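Local coordinates for DNA polymerase (Bacillus phage phi29, PDB 1XI1), which replicates viral DNA by protein-primed strand displacement with high processivity and fidelity, and also carries a 3'-5' exonuclease activity for proofreading, at residues T499-I504 with I524-K529; K240-G245 with S487-A492; M246-N251 with E466-I471; Y298-Q303 with Y315-G320; T140-D145 with I166-Q171. The protein carries 2 engineered substitutions. All coordinates share one frame; numbering follows the deposited sequence.

Interaction 1. Residues T499-I504 with I524-K529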
# COMPACT_ATOMS: atom_id res chain seq x y z
N THR C 499 -6.39 6.04 15.01
CA THR C 499 -7.74 5.87 15.54
C THR C 499 -8.25 7.15 16.22
O THR C 499 -8.21 7.27 17.45
CB THR C 499 -7.79 4.72 16.57
OG1 THR C 499 -7.20 3.55 16.00
CG2 THR C 499 -9.24 4.40 16.94
N TYR C 500 -8.75 8.09 15.41
CA TYR C 500 -9.26 9.34 15.96
C TYR C 500 -10.49 9.88 15.21
O TYR C 500 -10.82 9.40 14.13
CB TYR C 500 -8.17 10.40 15.93
CG TYR C 500 -7.67 10.70 14.54
CD1 TYR C 500 -8.21 11.74 13.79
CD2 TYR C 500 -6.69 9.91 13.95
CE1 TYR C 500 -7.76 11.99 12.49
CE2 TYR C 500 -6.24 10.14 12.66
CZ TYR C 500 -6.77 11.18 11.93
OH TYR C 500 -6.28 11.41 10.67
N ILE C 501 -11.14 10.87 15.81
CA ILE C 501 -12.33 11.51 15.23
C ILE C 501 -12.23 13.03 15.33
O ILE C 501 -11.77 13.56 16.34
CB ILE C 501 -13.59 11.10 15.97
CG1 ILE C 501 -13.39 11.37 17.46
CG2 ILE C 501 -13.92 9.63 15.70
CD1 ILE C 501 -14.59 11.04 18.30
N GLN C 502 -12.70 13.74 14.30
CA GLN C 502 -12.65 15.20 14.29
C GLN C 502 -13.91 15.84 13.69
O GLN C 502 -14.60 15.23 12.85
CB GLN C 502 -11.44 15.68 13.47
CG GLN C 502 -10.16 14.85 13.68
CD GLN C 502 -8.97 15.36 12.88
OE1 GLN C 502 -9.08 15.56 11.67
NE2 GLN C 502 -7.82 15.57 13.54
N ASP C 503 -14.19 17.06 14.13
CA ASP C 503 -15.29 17.87 13.59
C ASP C 503 -14.59 18.98 12.79
O ASP C 503 -14.11 19.97 13.35
CB ASP C 503 -16.15 18.49 14.71
CG ASP C 503 -17.26 17.56 15.18
OD1 ASP C 503 -17.89 16.89 14.33
OD2 ASP C 503 -17.51 17.52 16.40
N ILE C 504 -14.54 18.78 11.48
CA ILE C 504 -13.87 19.69 10.56
C ILE C 504 -14.69 20.85 9.99
O ILE C 504 -15.75 20.63 9.39
CB ILE C 504 -13.33 18.93 9.33
CG1 ILE C 504 -12.66 17.62 9.76
CG2 ILE C 504 -12.39 19.82 8.52
CD1 ILE C 504 -11.47 17.77 10.65
N ILE C 524 -19.97 21.69 9.74
CA ILE C 524 -19.06 21.09 10.71
C ILE C 524 -19.12 19.59 10.44
O ILE C 524 -19.92 18.87 11.05
CB ILE C 524 -19.50 21.35 12.18
CG1 ILE C 524 -19.43 22.85 12.50
CG2 ILE C 524 -18.62 20.56 13.15
CD1 ILE C 524 -18.05 23.44 12.36
N LYS C 525 -18.29 19.13 9.51
CA LYS C 525 -18.25 17.73 9.14
C LYS C 525 -17.57 16.82 10.14
O LYS C 525 -16.47 17.10 10.61
CB LYS C 525 -17.57 17.55 7.78
CG LYS C 525 -17.43 16.09 7.38
CD LYS C 525 -16.75 15.93 6.05
CE LYS C 525 -16.72 14.47 5.65
NZ LYS C 525 -16.04 14.31 4.34
N PHE C 526 -18.24 15.72 10.45
CA PHE C 526 -17.70 14.74 11.37
C PHE C 526 -17.00 13.66 10.52
O PHE C 526 -17.61 13.08 9.62
CB PHE C 526 -18.83 14.10 12.17
CG PHE C 526 -18.37 13.05 13.13
CD1 PHE C 526 -17.62 13.40 14.25
CD2 PHE C 526 -18.73 11.72 12.93
CE1 PHE C 526 -17.24 12.43 15.17
CE2 PHE C 526 -18.36 10.75 13.85
CZ PHE C 526 -17.61 11.10 14.97
N SER C 527 -15.73 13.41 10.80
CA SER C 527 -15.00 12.39 10.05
C SER C 527 -14.30 11.45 11.02
O SER C 527 -13.81 11.87 12.07
CB SER C 527 -13.98 13.02 9.09
OG SER C 527 -12.95 13.69 9.80
N VAL C 528 -14.27 10.16 10.67
CA VAL C 528 -13.64 9.16 11.51
C VAL C 528 -12.54 8.43 10.77
O VAL C 528 -12.65 8.13 9.58
CB VAL C 528 -14.67 8.12 12.04
CG1 VAL C 528 -13.99 7.16 13.01
CG2 VAL C 528 -15.82 8.82 12.73
N LYS C 529 -11.45 8.16 11.48
CA LYS C 529 -10.33 7.43 10.93
C LYS C 529 -10.08 6.29 11.89
O LYS C 529 -9.81 6.52 13.08
CB LYS C 529 -9.09 8.34 10.85
CG LYS C 529 -9.29 9.58 9.98
CD LYS C 529 -9.79 9.20 8.59
CE LYS C 529 -10.11 10.42 7.76
NZ LYS C 529 -10.71 10.01 6.46
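Lys529 lays its CB and CG over one face of the Tyr500 ring, and this aliphatic cover marks one end of an antiparallel strand pair in the palm of this type B polymerase. The CH-pi geometry is clear: CB lies 4.0 Å from the centroid of the Tyr500 ring, 19° off the ring normal. Beyond it, Lys529 CG reaches Tyr500 CZ at 3.6 Å, and a bend at chi2 (-54°) then carries the ammonium end away from the partner strand. Tyr500 is probably involved in template-primer binding, whereas Lys529 stabilises the primer terminus for polymerisation.

Ile504 closes the other end. Its N is bonded to Lys525 O at 2.7 Å and its carbonyl accepts Lys525 N in return, while its CG1 packs 3.9 Å from Ser527 OG on the same face of the sheet as Lys529 and Tyr500. Between the two ends, Gln502 and Ser527 form another hydrogen-bonded pair, each giving its N-H to the other's carbonyl.

Asp503 belongs to the other face. Its CB touches Ile524 CG2 at 3.6 Å; OD1 comes to the rim of Phe526, 3.5 Å from CD1, with carboxylate and ring planes 52° apart. OD2 is instead committed to a salt bridge with Arg491. Next along this face, Ile501 CG2 meets Val528 CG2 at 3.6 Å.

Six backbone bonds therefore fix the register, while the carbon chain of Lys529 shields the tyrosine face and leaves its charge to act elsewhere, consistent with a role at the primer terminus.

Interaction 2. Residues K240-G245 with S487-A492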
# COMPACT_ATOMS: atom_id res chain seq x y z
N LYS C 240 -8.54 11.17 25.90
CA LYS C 240 -9.32 12.32 26.36
C LYS C 240 -9.68 13.14 25.12
O LYS C 240 -8.92 13.18 24.15
CB LYS C 240 -8.48 13.15 27.33
CG LYS C 240 -7.85 12.32 28.43
CD LYS C 240 -6.80 13.10 29.21
CE LYS C 240 -6.11 12.23 30.26
NZ LYS C 240 -5.02 12.96 30.98
N GLU C 241 -10.85 13.77 25.11
CA GLU C 241 -11.22 14.56 23.94
C GLU C 241 -10.81 16.01 24.13
O GLU C 241 -10.73 16.51 25.26
CB GLU C 241 -12.73 14.48 23.66
CG GLU C 241 -13.60 15.48 24.41
CD GLU C 241 -14.98 15.64 23.77
OE1 GLU C 241 -15.73 14.64 23.70
OE2 GLU C 241 -15.30 16.76 23.33
N ILE C 242 -10.54 16.69 23.02
CA ILE C 242 -10.09 18.07 23.05
C ILE C 242 -10.89 18.91 22.07
O ILE C 242 -11.86 18.43 21.47
CB ILE C 242 -8.62 18.15 22.65
CG1 ILE C 242 -8.46 17.59 21.23
CG2 ILE C 242 -7.77 17.36 23.62
CD1 ILE C 242 -7.05 17.69 20.68
N GLY C 243 -10.48 20.15 21.89
CA GLY C 243 -11.17 21.02 20.97
C GLY C 243 -10.29 22.06 20.33
O GLY C 243 -9.42 22.64 20.97
N GLU C 244 -10.53 22.31 19.05
CA GLU C 244 -9.78 23.30 18.29
C GLU C 244 -8.35 22.83 18.04
O GLU C 244 -7.52 22.84 18.95
CB GLU C 244 -9.78 24.64 19.02
CG GLU C 244 -11.13 25.36 19.01
CD GLU C 244 -11.13 26.64 18.17
OE1 GLU C 244 -10.53 27.66 18.60
OE2 GLU C 244 -11.73 26.63 17.07
N GLY C 245 -8.08 22.42 16.80
CA GLY C 245 -6.76 21.96 16.43
C GLY C 245 -6.57 22.13 14.94
O GLY C 245 -7.52 22.43 14.22
N SER C 487 -6.44 21.45 7.41
CA SER C 487 -7.75 21.61 8.03
C SER C 487 -7.65 22.11 9.43
O SER C 487 -6.58 22.11 10.02
CB SER C 487 -8.51 20.28 8.03
OG SER C 487 -7.68 19.23 8.48
N THR C 488 -8.76 22.54 9.98
CA THR C 488 -8.83 22.98 11.36
C THR C 488 -10.06 22.28 11.88
O THR C 488 -11.05 22.17 11.16
CB THR C 488 -9.01 24.51 11.48
OG1 THR C 488 -8.04 25.16 10.64
CG2 THR C 488 -8.83 24.96 12.92
N PHE C 489 -10.01 21.79 13.12
CA PHE C 489 -11.15 21.11 13.70
C PHE C 489 -11.60 21.80 14.99
O PHE C 489 -10.79 22.39 15.72
CB PHE C 489 -10.83 19.62 13.95
CG PHE C 489 -9.67 19.37 14.89
CD1 PHE C 489 -9.82 19.60 16.25
CD2 PHE C 489 -8.46 18.83 14.43
CE1 PHE C 489 -8.82 19.32 17.14
CE2 PHE C 489 -7.44 18.54 15.33
CZ PHE C 489 -7.63 18.78 16.69
N LYS C 490 -12.90 21.75 15.24
CA LYS C 490 -13.46 22.33 16.45
C LYS C 490 -13.20 21.45 17.70
O LYS C 490 -13.08 21.97 18.79
CB LYS C 490 -14.97 22.51 16.28
CG LYS C 490 -15.63 23.08 17.51
CD LYS C 490 -17.12 23.25 17.30
CE LYS C 490 -17.77 23.85 18.54
NZ LYS C 490 -17.12 25.15 18.94
N ARG C 491 -13.14 20.13 17.53
CA ARG C 491 -12.95 19.22 18.65
C ARG C 491 -12.54 17.92 18.02
O ARG C 491 -12.78 17.71 16.82
CB ARG C 491 -14.27 19.02 19.43
CG ARG C 491 -15.49 18.59 18.59
CD ARG C 491 -16.61 18.18 19.53
NE ARG C 491 -17.79 17.68 18.82
CZ ARG C 491 -18.73 16.94 19.39
NH1 ARG C 491 -18.63 16.62 20.68
NH2 ARG C 491 -19.76 16.52 18.67
N ALA C 492 -11.93 17.05 18.81
CA ALA C 492 -11.45 15.78 18.31
C ALA C 492 -11.17 14.84 19.47
O ALA C 492 -11.19 15.23 20.65
CB ALA C 492 -10.17 16.01 17.47
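With chi1 at 60°, Phe489 places CG between its own backbone N and carbonyl carbon and swings its ring back over Gly245; Ile242, whose chi1 is also 60°, sends CD1 to the edge of that ring, 4.2 Å from Phe489 CZ. The backbone here is a G1 beta bulge, Glu244 and Gly245 together facing Phe489, where the polymerase palm sheet passes into the neighbouring sheet.

Gly245 and Phe489 exchange two bonds, Phe489 N to Gly245 O measuring 2.8 Å. Past the corner at Lys490, Ile242 and Ala492 form a second antiparallel hydrogen-bonded pair, with Ile242 N to Ala492 O at 2.9 Å and nearly straight (168°). The bond from Glu244 N to Lys490 O is weak.

Charged ends look elsewhere: Glu244 OE2 bonds Tyr505 OH, and Arg491, the partner of Asp503, lies against Phe543. Glu241 OE2 is near the edge of the Arg491 guanidinium but beyond salt-bridge range.

Small residues enclose the aromatic ring. Gly245 CA, in CH-pi contact, lies 3.5 Å from the Phe489 ring centroid, and Ala492 CB sits on the opposite face, 3.6 Å above the ring plane.

Interaction 3. Residues M246-N251 with E466-I471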
# COMPACT_ATOMS: atom_id res chain seq x y z
N MET C 246 -5.34 21.95 14.47
CA MET C 246 -5.03 22.09 13.05
C MET C 246 -4.27 20.86 12.59
O MET C 246 -3.67 20.15 13.41
CB MET C 246 -4.15 23.31 12.80
CG MET C 246 -4.24 24.38 13.84
SD MET C 246 -2.84 25.48 13.70
CE MET C 246 -3.11 26.17 12.08
N VAL C 247 -4.26 20.62 11.29
CA VAL C 247 -3.56 19.49 10.72
C VAL C 247 -2.72 19.94 9.53
O VAL C 247 -3.21 20.62 8.62
CB VAL C 247 -4.56 18.42 10.24
CG1 VAL C 247 -3.82 17.28 9.55
CG2 VAL C 247 -5.36 17.89 11.43
N PHE C 248 -1.45 19.57 9.54
CA PHE C 248 -0.55 19.94 8.46
C PHE C 248 -0.07 18.66 7.78
O PHE C 248 0.31 17.70 8.45
CB PHE C 248 0.64 20.74 8.99
CG PHE C 248 0.27 22.05 9.64
CD1 PHE C 248 -0.15 22.10 10.97
CD2 PHE C 248 0.37 23.25 8.93
CE1 PHE C 248 -0.47 23.33 11.59
CE2 PHE C 248 0.06 24.47 9.54
CZ PHE C 248 -0.36 24.51 10.87
N ASP C 249 -0.10 18.66 6.45
CA ASP C 249 0.32 17.51 5.65
C ASP C 249 1.42 17.95 4.70
O ASP C 249 1.33 19.02 4.10
CB ASP C 249 -0.86 16.97 4.82
CG ASP C 249 -1.73 16.00 5.59
OD1 ASP C 249 -2.03 16.28 6.77
OD2 ASP C 249 -2.13 14.97 5.00
N VAL C 250 2.46 17.14 4.54
CA VAL C 250 3.55 17.48 3.63
C VAL C 250 3.10 17.29 2.18
O VAL C 250 2.46 16.30 1.87
CB VAL C 250 4.77 16.58 3.87
CG1 VAL C 250 5.84 16.86 2.83
CG2 VAL C 250 5.31 16.82 5.26
N ASN C 251 3.40 18.25 1.30
CA ASN C 251 3.00 18.09 -0.09
C ASN C 251 3.94 17.03 -0.72
O ASN C 251 5.14 17.28 -0.92
CB ASN C 251 3.11 19.43 -0.86
CG ASN C 251 2.31 20.57 -0.20
OD1 ASN C 251 1.15 20.41 0.20
ND2 ASN C 251 2.94 21.75 -0.09
N GLU C 466 -3.84 28.47 15.28
CA GLU C 466 -2.87 29.41 14.73
C GLU C 466 -1.56 28.73 14.28
O GLU C 466 -0.91 28.04 15.07
CB GLU C 466 -2.57 30.49 15.76
CG GLU C 466 -3.80 31.29 16.18
CD GLU C 466 -4.50 31.95 15.00
OE1 GLU C 466 -3.88 32.83 14.35
OE2 GLU C 466 -5.67 31.59 14.72
N ILE C 467 -1.20 28.91 13.01
CA ILE C 467 0.03 28.34 12.47
C ILE C 467 1.20 28.74 13.36
O ILE C 467 1.49 29.93 13.53
CB ILE C 467 0.31 28.86 11.05
CG1 ILE C 467 -0.75 28.33 10.08
CG2 ILE C 467 1.72 28.46 10.63
CD1 ILE C 467 -0.60 28.86 8.65
N PRO C 468 1.91 27.77 13.93
CA PRO C 468 3.05 28.11 14.79
C PRO C 468 4.09 28.98 14.09
O PRO C 468 4.32 28.86 12.89
CB PRO C 468 3.59 26.74 15.19
CG PRO C 468 2.35 25.91 15.26
CD PRO C 468 1.62 26.32 13.98
N ASP C 469 4.71 29.86 14.86
CA ASP C 469 5.71 30.76 14.32
C ASP C 469 6.89 29.99 13.73
O ASP C 469 7.37 30.31 12.64
CB ASP C 469 6.20 31.71 15.42
CG ASP C 469 6.18 33.17 15.00
OD1 ASP C 469 6.77 33.50 13.94
OD2 ASP C 469 5.57 33.98 15.72
N VAL C 470 7.34 28.96 14.44
CA VAL C 470 8.48 28.16 13.99
C VAL C 470 8.21 27.39 12.70
O VAL C 470 9.15 26.87 12.08
CB VAL C 470 8.94 27.14 15.07
CG1 VAL C 470 9.44 27.87 16.30
CG2 VAL C 470 7.80 26.20 15.44
N ILE C 471 6.95 27.31 12.30
CA ILE C 471 6.54 26.57 11.10
C ILE C 471 6.17 27.44 9.91
O ILE C 471 6.06 26.97 8.78
CB ILE C 471 5.34 25.68 11.41
CG1 ILE C 471 5.65 24.78 12.58
CG2 ILE C 471 5.05 24.76 10.27
CD1 ILE C 471 6.71 23.76 12.22
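Met246 and Phe248, two residues apart on the strand 245-250 of the polymerase palm sheet, both direct their side chains at Ile467 in the loop that follows strand 459-463. The apolar contacts converge on one branch of that isoleucine. Ile467 CG1 lies 3.8 Å from Met246 CE and 3.9 Å from Phe248 CZ, and it approaches the phenylalanine at the ring edge, in plane. Pro468 comes head-on to Phe248, its CD 4.1 Å from Phe248 CZ. The ring of Phe248 also meets His485 of the adjoining strand 483-489.

A second group of contacts sets the thioether against backbone. The methionine chain bends at chi3 (63°), which turns its methyl toward the loop: Met246 CE is 3.5 Å from Ile467 N. The sulphur lies against the carbonyl of that same peptide, with Met246 SD 3.5 Å from Glu466 O.

Hydrogen bonds are absent across the two segments. Two backbone groups of the loop have partners elsewhere: Glu466 O accepts a bond from Arg451 NH1, and inside the loop Ile471 N bonds Pro468 O at 3.1 Å.

The union is thus made by van der Waals contact, without directional bonds to fix a register. It packs a loop against the face of the strand that carries Met246 and Phe248, leaving Asp249, a ligand of the catalytic magnesium, to project from the other face.

Interaction 4. Residues Y298-Q303 with Y315-G320; sequences YIPTIQ and YLKSSG
The Tyr315 ring and the Gln303 amide stand almost perpendicular, their planes 87° apart, although the two side chains run side by side in the same direction. Thr301 O lies at the edge of the ring, near its plane, 4.0 Å from Tyr315 CD2. Gln303 OE1 and the carbonyl oxygens of Pro300 and Ile302 approach obliquely, and outside the two segments Phe230 meets the tyrosine with its ring at about 65°.

At the end of the ring, Tyr315 OH donates to Gln303 OE1; the modelled separation of 2.5 Å is very short, so its exact length is doubtful. The same hydroxyl is bonded to Thr231 N.

The backbones add one hydrogen bond, Leu316 N to Ile302 O at 3.0 Å. It lies beside the antiparallel non-hydrogen-bonded pair of Gln303 and Tyr315, whose CA atoms are 4.4 Å apart.

Apolar contacts complete the join. Pro300 CB rests on Tyr315 CB at 3.5 Å, while Pro300 CG runs alongside the stem of Lys317, 4.0 Å from its CE. Lys317 keeps an extended chain beyond CG and delivers NZ to Asp235. Ile302 and Leu316 cross at about a right angle, with Ile302 CG2 4.1 Å from Leu316 CD1.

Within the polymerisation region this joins the loop after strand 283-294 to the one before strand 324-329. Chemically, the tyrosine hydroxyl has two polar partners, an amide oxygen and a backbone N-H, consistent with a ring end fixed by polar contacts while its root packs against proline.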
# COMPACT_ATOMS: atom_id res chain seq x y z
N TYR C 298 10.91 15.63 24.94
CA TYR C 298 11.24 15.16 23.60
C TYR C 298 10.38 13.99 23.19
O TYR C 298 10.00 13.16 24.00
CB TYR C 298 12.72 14.77 23.52
CG TYR C 298 13.66 15.96 23.44
CD1 TYR C 298 14.17 16.56 24.59
CD2 TYR C 298 14.00 16.49 22.21
CE1 TYR C 298 15.01 17.67 24.50
CE2 TYR C 298 14.84 17.60 22.11
CZ TYR C 298 15.33 18.18 23.26
OH TYR C 298 16.15 19.28 23.16
N ILE C 299 10.08 13.91 21.92
CA ILE C 299 9.28 12.83 21.39
C ILE C 299 10.12 11.55 21.23
O ILE C 299 11.31 11.58 20.89
CB ILE C 299 8.77 13.21 19.95
CG1 ILE C 299 8.08 14.57 19.97
CG2 ILE C 299 7.84 12.15 19.38
CD1 ILE C 299 7.77 15.11 18.55
N PRO C 300 9.49 10.44 21.54
CA PRO C 300 10.18 9.16 21.29
C PRO C 300 10.62 9.05 19.79
O PRO C 300 9.95 9.59 18.90
CB PRO C 300 9.18 8.12 21.78
CG PRO C 300 8.25 8.88 22.67
CD PRO C 300 8.04 10.22 22.01
N THR C 301 11.71 8.36 19.52
CA THR C 301 12.22 8.25 18.19
C THR C 301 12.60 6.81 17.83
O THR C 301 12.43 6.35 16.71
CB THR C 301 13.44 9.15 18.04
OG1 THR C 301 13.02 10.43 17.59
CG2 THR C 301 14.42 8.53 17.05
N ILE C 302 13.10 6.11 18.85
CA ILE C 302 13.52 4.73 18.69
C ILE C 302 12.29 3.85 18.67
O ILE C 302 11.61 3.68 19.69
CB ILE C 302 14.41 4.29 19.85
CG1 ILE C 302 15.63 5.20 19.93
CG2 ILE C 302 14.80 2.84 19.68
CD1 ILE C 302 16.50 4.95 21.15
N GLN C 303 12.00 3.28 17.51
CA GLN C 303 10.82 2.45 17.41
C GLN C 303 11.11 1.00 17.15
O GLN C 303 12.23 0.62 16.80
CB GLN C 303 9.90 2.98 16.32
CG GLN C 303 9.56 2.02 15.20
CD GLN C 303 8.65 2.65 14.16
OE1 GLN C 303 8.42 3.86 14.16
NE2 GLN C 303 8.02 2.00 13.17
N TYR C 315 7.10 2.91 20.54
CA TYR C 315 8.29 3.72 20.73
C TYR C 315 8.86 3.64 22.15
O TYR C 315 8.20 4.03 23.12
CB TYR C 315 8.02 5.17 20.34
CG TYR C 315 7.69 5.34 18.88
CD1 TYR C 315 6.39 5.17 18.41
CD2 TYR C 315 8.69 5.63 17.95
CE1 TYR C 315 6.09 5.27 17.05
CE2 TYR C 315 8.41 5.74 16.60
CZ TYR C 315 7.11 5.56 16.15
OH TYR C 315 6.81 5.64 14.80
N LEU C 316 10.09 3.15 22.25
CA LEU C 316 10.78 3.00 23.53
C LEU C 316 11.18 4.35 24.10
O LEU C 316 11.54 5.27 23.37
CB LEU C 316 12.02 2.13 23.35
CG LEU C 316 11.75 0.84 22.57
CD1 LEU C 316 13.06 0.13 22.26
CD2 LEU C 316 10.82 -0.05 23.38
N LYS C 317 11.10 4.47 25.42
CA LYS C 317 11.46 5.71 26.08
C LYS C 317 12.73 5.45 26.89
O LYS C 317 13.40 6.38 27.34
CB LYS C 317 10.31 6.17 26.97
CG LYS C 317 9.01 6.30 26.16
CD LYS C 317 7.91 7.10 26.86
CE LYS C 317 6.67 7.18 25.95
NZ LYS C 317 5.65 8.16 26.42
N SER C 318 13.07 4.17 27.05
CA SER C 318 14.27 3.77 27.77
C SER C 318 14.60 2.31 27.49
O SER C 318 13.73 1.51 27.12
CB SER C 318 14.10 3.98 29.27
OG SER C 318 13.46 2.87 29.88
N SER C 319 15.87 1.96 27.63
CA SER C 319 16.30 0.59 27.42
C SER C 319 15.98 -0.15 28.71
O SER C 319 15.86 -1.38 28.73
CB SER C 319 17.79 0.54 27.12
OG SER C 319 18.54 1.21 28.12
N GLY C 320 15.84 0.61 29.79
CA GLY C 320 15.52 0.05 31.09
C GLY C 320 16.37 -1.12 31.56
O GLY C 320 15.91 -2.26 31.59

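Interaction 5. Residues T140-D145 with I166-Q171; sequences TVLKGD and IKNDIQ. With MG (magnesium ion), chain E.
The 3'-5' exonuclease site of the proofreading domain supplies this contact, its helix 160-182 carrying the tyrosine and aspartate signature of DEDDy exonucleases, one helical turn apart, at Tyr165 and Asp169. Across from the helix runs the loop 140-145, and Asp145 and Asp169 are both ligands of the bound magnesium.

Away from the metal, Asn168 does the gripping. Its CG is anti to the backbone N (chi1 -170°), which projects the amide from the helix onto the loop backbone, and the two ends of the amide are used differently. ND2 donates to Thr140 O at 3.1 Å, in the plane of its own amide and almost straight (173°). OD1 accepts Leu142 N at 2.6 Å, a short bond whose donor lies above the carbonyl plane instead of on a lone pair. Leu142 CB also comes to 3.4 Å from Asn168 OD1. One side chain thus spans three loop residues, fixing its amide at both ends.

Nearby, Tyr165 OH bonds Lys143 O, a further tie between helix and loop. The other oxygen of Asp169, OD1, forms a salt bridge with Lys131, which would hold the carboxylate in its orientation toward the ion.

The two acidic groups do not touch: Asp145 OD2 and Asp169 OD2 are 4.4 Å apart, both reaching the same ion. Their grips are unequal, with Asp169 OD2 2.4 Å from magnesium and Asp145 OD2 at a longer 2.7 Å.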
# COMPACT_ATOMS: atom_id res chain seq x y z
N THR C 140 -17.56 6.06 -18.09
CA THR C 140 -19.00 5.87 -17.92
C THR C 140 -19.30 4.71 -16.98
O THR C 140 -18.88 3.57 -17.21
CB THR C 140 -19.67 5.57 -19.26
OG1 THR C 140 -19.27 6.55 -20.22
CG2 THR C 140 -21.19 5.61 -19.10
N VAL C 141 -20.05 4.99 -15.92
CA VAL C 141 -20.41 3.98 -14.94
C VAL C 141 -21.92 3.92 -14.71
O VAL C 141 -22.57 4.95 -14.51
CB VAL C 141 -19.71 4.25 -13.58
CG1 VAL C 141 -20.19 5.57 -12.99
CG2 VAL C 141 -20.00 3.12 -12.61
N LEU C 142 -22.48 2.71 -14.76
CA LEU C 142 -23.92 2.52 -14.54
C LEU C 142 -24.30 2.79 -13.10
O LEU C 142 -23.70 2.26 -12.17
CB LEU C 142 -24.34 1.11 -14.92
CG LEU C 142 -24.99 0.97 -16.28
CD1 LEU C 142 -25.18 -0.49 -16.62
CD2 LEU C 142 -26.33 1.69 -16.26
N LYS C 143 -25.32 3.61 -12.94
CA LYS C 143 -25.81 4.00 -11.62
C LYS C 143 -26.46 2.82 -10.91
O LYS C 143 -27.31 2.15 -11.48
CB LYS C 143 -26.83 5.14 -11.78
CG LYS C 143 -26.62 6.02 -13.00
CD LYS C 143 -26.92 5.27 -14.30
CE LYS C 143 -26.32 5.98 -15.50
NZ LYS C 143 -26.66 5.32 -16.79
N GLY C 144 -26.05 2.58 -9.66
CA GLY C 144 -26.61 1.47 -8.89
C GLY C 144 -25.87 0.15 -9.08
O GLY C 144 -24.82 0.12 -9.73
N ASP C 145 -26.41 -0.93 -8.53
CA ASP C 145 -25.78 -2.25 -8.67
C ASP C 145 -26.73 -3.40 -8.39
O ASP C 145 -27.78 -3.26 -7.76
CB ASP C 145 -24.56 -2.34 -7.74
CG ASP C 145 -23.54 -3.36 -8.22
OD1 ASP C 145 -23.86 -4.56 -8.22
OD2 ASP C 145 -22.42 -2.95 -8.62
N ILE C 166 -22.55 -6.26 -15.34
CA ILE C 166 -21.36 -7.07 -15.49
C ILE C 166 -20.51 -6.51 -16.63
O ILE C 166 -19.31 -6.35 -16.48
CB ILE C 166 -21.71 -8.54 -15.79
CG1 ILE C 166 -22.42 -9.16 -14.59
CG2 ILE C 166 -20.44 -9.34 -16.08
CD1 ILE C 166 -22.99 -10.55 -14.87
N LYS C 167 -21.15 -6.22 -17.76
CA LYS C 167 -20.45 -5.66 -18.90
C LYS C 167 -19.79 -4.34 -18.51
O LYS C 167 -18.65 -4.08 -18.87
CB LYS C 167 -21.41 -5.41 -20.07
CG LYS C 167 -20.72 -4.82 -21.30
CD LYS C 167 -21.70 -4.64 -22.46
CE LYS C 167 -21.05 -3.90 -23.62
NZ LYS C 167 -21.99 -3.68 -24.75
N ASN C 168 -20.51 -3.50 -17.77
CA ASN C 168 -19.97 -2.22 -17.34
C ASN C 168 -18.75 -2.41 -16.43
O ASN C 168 -17.70 -1.81 -16.67
CB ASN C 168 -21.05 -1.39 -16.61
CG ASN C 168 -20.61 0.05 -16.35
OD1 ASN C 168 -20.96 0.65 -15.33
ND2 ASN C 168 -19.86 0.63 -17.29
N ASP C 169 -18.89 -3.24 -15.40
CA ASP C 169 -17.79 -3.46 -14.47
C ASP C 169 -16.52 -3.92 -15.18
O ASP C 169 -15.45 -3.39 -14.92
CB ASP C 169 -18.15 -4.50 -13.40
CG ASP C 169 -19.02 -3.92 -12.30
OD1 ASP C 169 -18.84 -2.73 -11.93
OD2 ASP C 169 -19.88 -4.67 -11.79
N ILE C 170 -16.64 -4.88 -16.08
CA ILE C 170 -15.45 -5.35 -16.76
C ILE C 170 -14.99 -4.36 -17.81
O ILE C 170 -13.82 -4.38 -18.20
CB ILE C 170 -15.68 -6.71 -17.45
CG1 ILE C 170 -16.83 -6.60 -18.45
CG2 ILE C 170 -15.93 -7.77 -16.41
CD1 ILE C 170 -17.11 -7.87 -19.23
N GLN C 171 -15.88 -3.50 -18.28
CA GLN C 171 -15.48 -2.54 -19.30
C GLN C 171 -14.68 -1.41 -18.66
O GLN C 171 -13.68 -0.94 -19.21
CB GLN C 171 -16.70 -1.98 -20.05
CG GLN C 171 -16.32 -1.23 -21.32
CD GLN C 171 -17.52 -0.80 -22.17
OE1 GLN C 171 -17.41 -0.72 -23.39
NE2 GLN C 171 -18.65 -0.51 -21.52
MG MG E . -21.76 -4.90 -10.31

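Overall arrangement
Interactions 1, 2 and 3 form a continuous body. Centres of interactions 1 and 2 are 9 Å apart, the two being tied by the backbone contact of Asp503 O with Lys490 N, 2.9 Å, and by neighbouring strands 491-496 and 499-507; interaction 2 joins interaction 3 through Ser487 O and Val247 N, 3.0 Å apart. Asp249 in interaction 3 binds the catalytic magnesium, and the Tyr500 side chain of interaction 1 lies about 6 Å from that of Asp456, another ligand of that site. Interaction 4 is separate, nearest atoms about 11 Å from interaction 3. Interaction 5 serves the exonuclease magnesium instead, its centre 42 Å from that of interaction 3, so polymerisation and proofreading occupy distant sites.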